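Local coordinates for protein glutathione s-transferase III (Zea mays, PDB 1AW9) that probably conjugates reduced glutathione to hydrophobic electrophiles, as a phi-class transferase that takes part in herbicide detoxification in maize, at residues F161-L172 with W193-F203. Residues are numbered along the deposited sequence; the frame is centred on the assembly and turned at random.
Sequences FTLADANHASYL and WWEAIVARPAF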
loop_
_atom_site.group_PDB
_atom_site.type_symbol
_atom_site.label_atom_id
_atom_site.label_comp_id
_atom_site.label_asym_id
_atom_site.label_seq_id
_atom_site.Cartn_x
_atom_site.Cartn_y
_atom_site.Cartn_z
ATOM N N PHE A 161 -20.899 4.212 34.196
ATOM C CA PHE A 161 -19.844 4.751 33.370
ATOM C C PHE A 161 -18.518 4.290 33.995
ATOM O O PHE A 161 -18.304 4.432 35.206
ATOM C CB PHE A 161 -19.981 6.273 33.354
ATOM C CG PHE A 161 -18.851 6.987 32.694
ATOM C CD1 PHE A 161 -17.722 7.358 33.427
ATOM C CD2 PHE A 161 -18.951 7.381 31.365
ATOM C CE1 PHE A 161 -16.725 8.115 32.857
ATOM C CE2 PHE A 161 -17.939 8.156 30.768
ATOM C CZ PHE A 161 -16.834 8.523 31.511
ATOM N N THR A 162 -17.685 3.641 33.185
ATOM C CA THR A 162 -16.416 3.150 33.669
ATOM C C THR A 162 -15.295 3.652 32.773
ATOM O O THR A 162 -15.514 4.489 31.886
ATOM C CB THR A 162 -16.370 1.586 33.730
ATOM O OG1 THR A 162 -16.528 1.045 32.413
ATOM C CG2 THR A 162 -17.473 1.034 34.638
ATOM N N LEU A 163 -14.085 3.156 33.044
ATOM C CA LEU A 163 -12.889 3.493 32.293
ATOM C C LEU A 163 -13.110 3.137 30.812
ATOM O O LEU A 163 -12.701 3.882 29.914
ATOM C CB LEU A 163 -11.710 2.713 32.866
ATOM C CG LEU A 163 -10.310 3.005 32.305
ATOM C CD1 LEU A 163 -9.911 4.463 32.583
ATOM C CD2 LEU A 163 -9.314 2.029 32.914
ATOM N N ALA A 164 -13.769 2.011 30.568
ATOM C CA ALA A 164 -14.053 1.569 29.208
ATOM C C ALA A 164 -14.703 2.676 28.376
ATOM O O ALA A 164 -14.275 2.913 27.241
ATOM C CB ALA A 164 -14.927 0.307 29.212
ATOM N N ASP A 165 -15.663 3.413 28.946
ATOM C CA ASP A 165 -16.339 4.487 28.186
ATOM C C ASP A 165 -15.478 5.731 28.037
ATOM O O ASP A 165 -15.452 6.345 26.969
ATOM C CB ASP A 165 -17.688 4.892 28.821
ATOM C CG ASP A 165 -18.531 3.693 29.220
ATOM O OD1 ASP A 165 -18.328 3.208 30.329
ATOM O OD2 ASP A 165 -19.360 3.183 28.442
ATOM N N ALA A 166 -14.766 6.079 29.108
ATOM C CA ALA A 166 -13.955 7.277 29.146
ATOM C C ALA A 166 -12.826 7.259 28.105
ATOM O O ALA A 166 -12.479 8.306 27.534
ATOM C CB ALA A 166 -13.395 7.480 30.582
ATOM N N ASN A 167 -12.280 6.062 27.857
ATOM C CA ASN A 167 -11.190 5.880 26.894
ATOM C C ASN A 167 -11.625 6.184 25.462
ATOM O O ASN A 167 -10.791 6.453 24.596
ATOM C CB ASN A 167 -10.602 4.467 27.006
ATOM C CG ASN A 167 -9.508 4.368 28.079
ATOM O OD1 ASN A 167 -9.077 5.378 28.643
ATOM N ND2 ASN A 167 -9.017 3.173 28.313
ATOM N N HIS A 168 -12.939 6.219 25.238
ATOM C CA HIS A 168 -13.492 6.502 23.928
ATOM C C HIS A 168 -13.750 7.948 23.714
ATOM O O HIS A 168 -13.761 8.390 22.586
ATOM C CB HIS A 168 -14.841 5.839 23.761
ATOM C CG HIS A 168 -14.769 4.369 23.521
ATOM N ND1 HIS A 168 -14.663 3.457 24.536
ATOM C CD2 HIS A 168 -14.850 3.663 22.376
ATOM C CE1 HIS A 168 -14.691 2.244 24.032
ATOM N NE2 HIS A 168 -14.806 2.334 22.711
ATOM N N ALA A 169 -13.979 8.701 24.779
ATOM C CA ALA A 169 -14.376 10.091 24.638
ATOM C C ALA A 169 -13.655 11.069 23.716
ATOM O O ALA A 169 -14.328 11.802 22.971
ATOM C CB ALA A 169 -14.589 10.702 25.992
ATOM N N SER A 170 -12.314 11.123 23.759
ATOM C CA SER A 170 -11.578 12.068 22.923
ATOM C C SER A 170 -11.733 11.767 21.458
ATOM O O SER A 170 -11.927 12.681 20.669
ATOM C CB SER A 170 -10.109 12.182 23.304
ATOM O OG SER A 170 -9.411 10.998 23.080
ATOM N N TYR A 171 -11.691 10.494 21.085
ATOM C CA TYR A 171 -11.859 10.150 19.694
ATOM C C TYR A 171 -13.286 10.295 19.193
ATOM O O TYR A 171 -13.477 10.662 18.035
ATOM C CB TYR A 171 -11.219 8.817 19.362
ATOM C CG TYR A 171 -9.762 9.004 18.952
ATOM C CD1 TYR A 171 -9.424 9.325 17.635
ATOM C CD2 TYR A 171 -8.720 8.882 19.883
ATOM C CE1 TYR A 171 -8.103 9.515 17.257
ATOM C CE2 TYR A 171 -7.378 9.075 19.504
ATOM C CZ TYR A 171 -7.091 9.387 18.189
ATOM O OH TYR A 171 -5.779 9.550 17.787
ATOM N N LEU A 172 -14.291 10.103 20.055
ATOM C CA LEU A 172 -15.678 10.304 19.641
ATOM C C LEU A 172 -15.850 11.808 19.374
ATOM O O LEU A 172 -16.495 12.229 18.405
ATOM C CB LEU A 172 -16.651 9.844 20.730
ATOM C CG LEU A 172 -16.981 8.353 20.814
ATOM C CD1 LEU A 172 -17.890 8.176 21.986
ATOM C CD2 LEU A 172 -17.649 7.820 19.547
ATOM N N TRP A 193 -25.540 7.063 23.874
ATOM C CA TRP A 193 -24.380 6.768 24.709
ATOM C C TRP A 193 -23.350 7.877 24.631
ATOM O O TRP A 193 -22.817 8.305 25.645
ATOM C CB TRP A 193 -23.778 5.440 24.277
ATOM C CG TRP A 193 -22.421 5.131 24.832
ATOM C CD1 TRP A 193 -22.116 4.805 26.119
ATOM C CD2 TRP A 193 -21.204 4.977 24.080
ATOM N NE1 TRP A 193 -20.793 4.435 26.218
ATOM C CE2 TRP A 193 -20.210 4.524 24.977
ATOM C CE3 TRP A 193 -20.860 5.160 22.728
ATOM C CZ2 TRP A 193 -18.889 4.246 24.565
ATOM C CZ3 TRP A 193 -19.536 4.882 22.317
ATOM C CH2 TRP A 193 -18.576 4.432 23.238
ATOM N N TRP A 194 -23.078 8.358 23.426
ATOM C CA TRP A 194 -22.117 9.447 23.193
ATOM C C TRP A 194 -22.644 10.746 23.780
ATOM O O TRP A 194 -21.901 11.513 24.372
ATOM C CB TRP A 194 -21.887 9.635 21.682
ATOM C CG TRP A 194 -21.259 10.925 21.303
ATOM C CD1 TRP A 194 -21.706 11.802 20.362
ATOM C CD2 TRP A 194 -20.061 11.503 21.859
ATOM N NE1 TRP A 194 -20.866 12.899 20.294
ATOM C CE2 TRP A 194 -19.850 12.739 21.196
ATOM C CE3 TRP A 194 -19.155 11.099 22.856
ATOM C CZ2 TRP A 194 -18.762 13.586 21.504
ATOM C CZ3 TRP A 194 -18.065 11.953 23.168
ATOM C CH2 TRP A 194 -17.887 13.179 22.485
ATOM N N GLU A 195 -23.925 11.017 23.594
ATOM C CA GLU A 195 -24.470 12.233 24.130
ATOM C C GLU A 195 -24.462 12.225 25.627
ATOM O O GLU A 195 -24.277 13.274 26.249
ATOM C CB GLU A 195 -25.828 12.478 23.566
ATOM C CG GLU A 195 -25.642 13.000 22.194
ATOM C CD GLU A 195 -26.921 13.123 21.441
ATOM O OE1 GLU A 195 -27.905 12.423 21.791
ATOM O OE2 GLU A 195 -26.926 13.914 20.469
ATOM N N ALA A 196 -24.600 11.042 26.213
ATOM C CA ALA A 196 -24.523 10.945 27.658
ATOM C C ALA A 196 -23.099 11.296 28.112
ATOM O O ALA A 196 -22.919 11.983 29.120
ATOM C CB ALA A 196 -24.873 9.560 28.112
ATOM N N ILE A 197 -22.077 10.843 27.377
ATOM C CA ILE A 197 -20.667 11.111 27.759
ATOM C C ILE A 197 -20.317 12.604 27.705
ATOM O O ILE A 197 -19.568 13.102 28.536
ATOM C CB ILE A 197 -19.629 10.317 26.870
ATOM C CG1 ILE A 197 -19.839 8.808 27.010
ATOM C CG2 ILE A 197 -18.191 10.690 27.252
ATOM C CD1 ILE A 197 -18.937 7.969 26.111
ATOM N N VAL A 198 -20.809 13.295 26.686
ATOM C CA VAL A 198 -20.535 14.721 26.533
ATOM C C VAL A 198 -21.164 15.518 27.662
ATOM O O VAL A 198 -20.639 16.552 28.025
ATOM C CB VAL A 198 -21.073 15.304 25.208
ATOM C CG1 VAL A 198 -20.087 16.329 24.637
ATOM C CG2 VAL A 198 -21.278 14.243 24.229
ATOM N N ALA A 199 -22.317 15.060 28.154
ATOM C CA ALA A 199 -23.050 15.702 29.250
ATOM C C ALA A 199 -22.298 15.681 30.574
ATOM O O ALA A 199 -22.572 16.499 31.453
ATOM C CB ALA A 199 -24.435 15.039 29.435
ATOM N N ARG A 200 -21.358 14.752 30.717
ATOM C CA ARG A 200 -20.586 14.639 31.944
ATOM C C ARG A 200 -19.810 15.929 32.241
ATOM O O ARG A 200 -19.087 16.455 31.386
ATOM C CB ARG A 200 -19.617 13.481 31.842
ATOM C CG ARG A 200 -20.256 12.153 31.768
ATOM C CD ARG A 200 -19.344 11.156 32.449
ATOM N NE ARG A 200 -20.089 10.333 33.399
ATOM C CZ ARG A 200 -19.614 9.868 34.546
ATOM N NH1 ARG A 200 -18.376 10.135 34.931
ATOM N NH2 ARG A 200 -20.373 9.077 35.279
ATOM N N PRO A 201 -19.911 16.431 33.486
ATOM C CA PRO A 201 -19.240 17.653 33.945
ATOM C C PRO A 201 -17.733 17.590 33.693
ATOM O O PRO A 201 -17.148 18.548 33.194
ATOM C CB PRO A 201 -19.515 17.642 35.451
ATOM C CG PRO A 201 -20.804 16.918 35.560
ATOM C CD PRO A 201 -20.605 15.777 34.606
ATOM N N ALA A 202 -17.116 16.460 34.060
ATOM C CA ALA A 202 -15.676 16.259 33.871
ATOM C C ALA A 202 -15.327 16.422 32.398
ATOM O O ALA A 202 -14.367 17.140 32.035
ATOM C CB ALA A 202 -15.262 14.888 34.349
ATOM N N PHE A 203 -16.137 15.795 31.544
ATOM C CA PHE A 203 -15.876 15.896 30.134
ATOM C C PHE A 203 -15.995 17.301 29.640
ATOM O O PHE A 203 -15.219 17.719 28.794
ATOM C CB PHE A 203 -16.737 14.967 29.300
ATOM C CG PHE A 203 -16.159 14.739 27.939
ATOM C CD1 PHE A 203 -14.856 14.250 27.802
ATOM C CD2 PHE A 203 -16.845 15.114 26.809
ATOM C CE1 PHE A 203 -14.252 14.151 26.559
ATOM C CE2 PHE A 203 -16.251 15.021 25.551
ATOM C CZ PHE A 203 -14.953 14.542 25.425
#
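D165 OD2 takes two N-H groups: the indole NE1 of W193, 2.9 Å from OD2 in a nearly straight bond (166°) that lies close to the indole plane, and the backbone N of L156. The other carboxylate oxygen, OD1, accepts from T162 N at 3.0 Å. T162 is the N-cap of helix 163-166, its OG1 accepting a weak bond from A164 N, and forms a capping box with D165. This is the N-capping box that GSTs carry in the core of the all-helical C-terminal domain; here its aspartate also ties the helix start to helix 188-199. The W193 indole, swung away from its backbone N at chi1 168°, runs across to H168, where CH2 meets the imidazole face edge-on, planes at 75°. H168 itself is held by ND1 on A164 O, 2.8 Å away, and by NE2 on Y146 OH. Further along, L172 lays CB over the six-membered ring of W194, 3.7 Å from its centroid, while A169 CB packs against I197 CG2 and F203 CE1. At the opposite end the R200 guanidinium lies flat on the F161 ring, CZ 3.7 Å from its centroid (cation-pi) with CD over the same ring; NH1 salt-bridges E23 of helix 12-23.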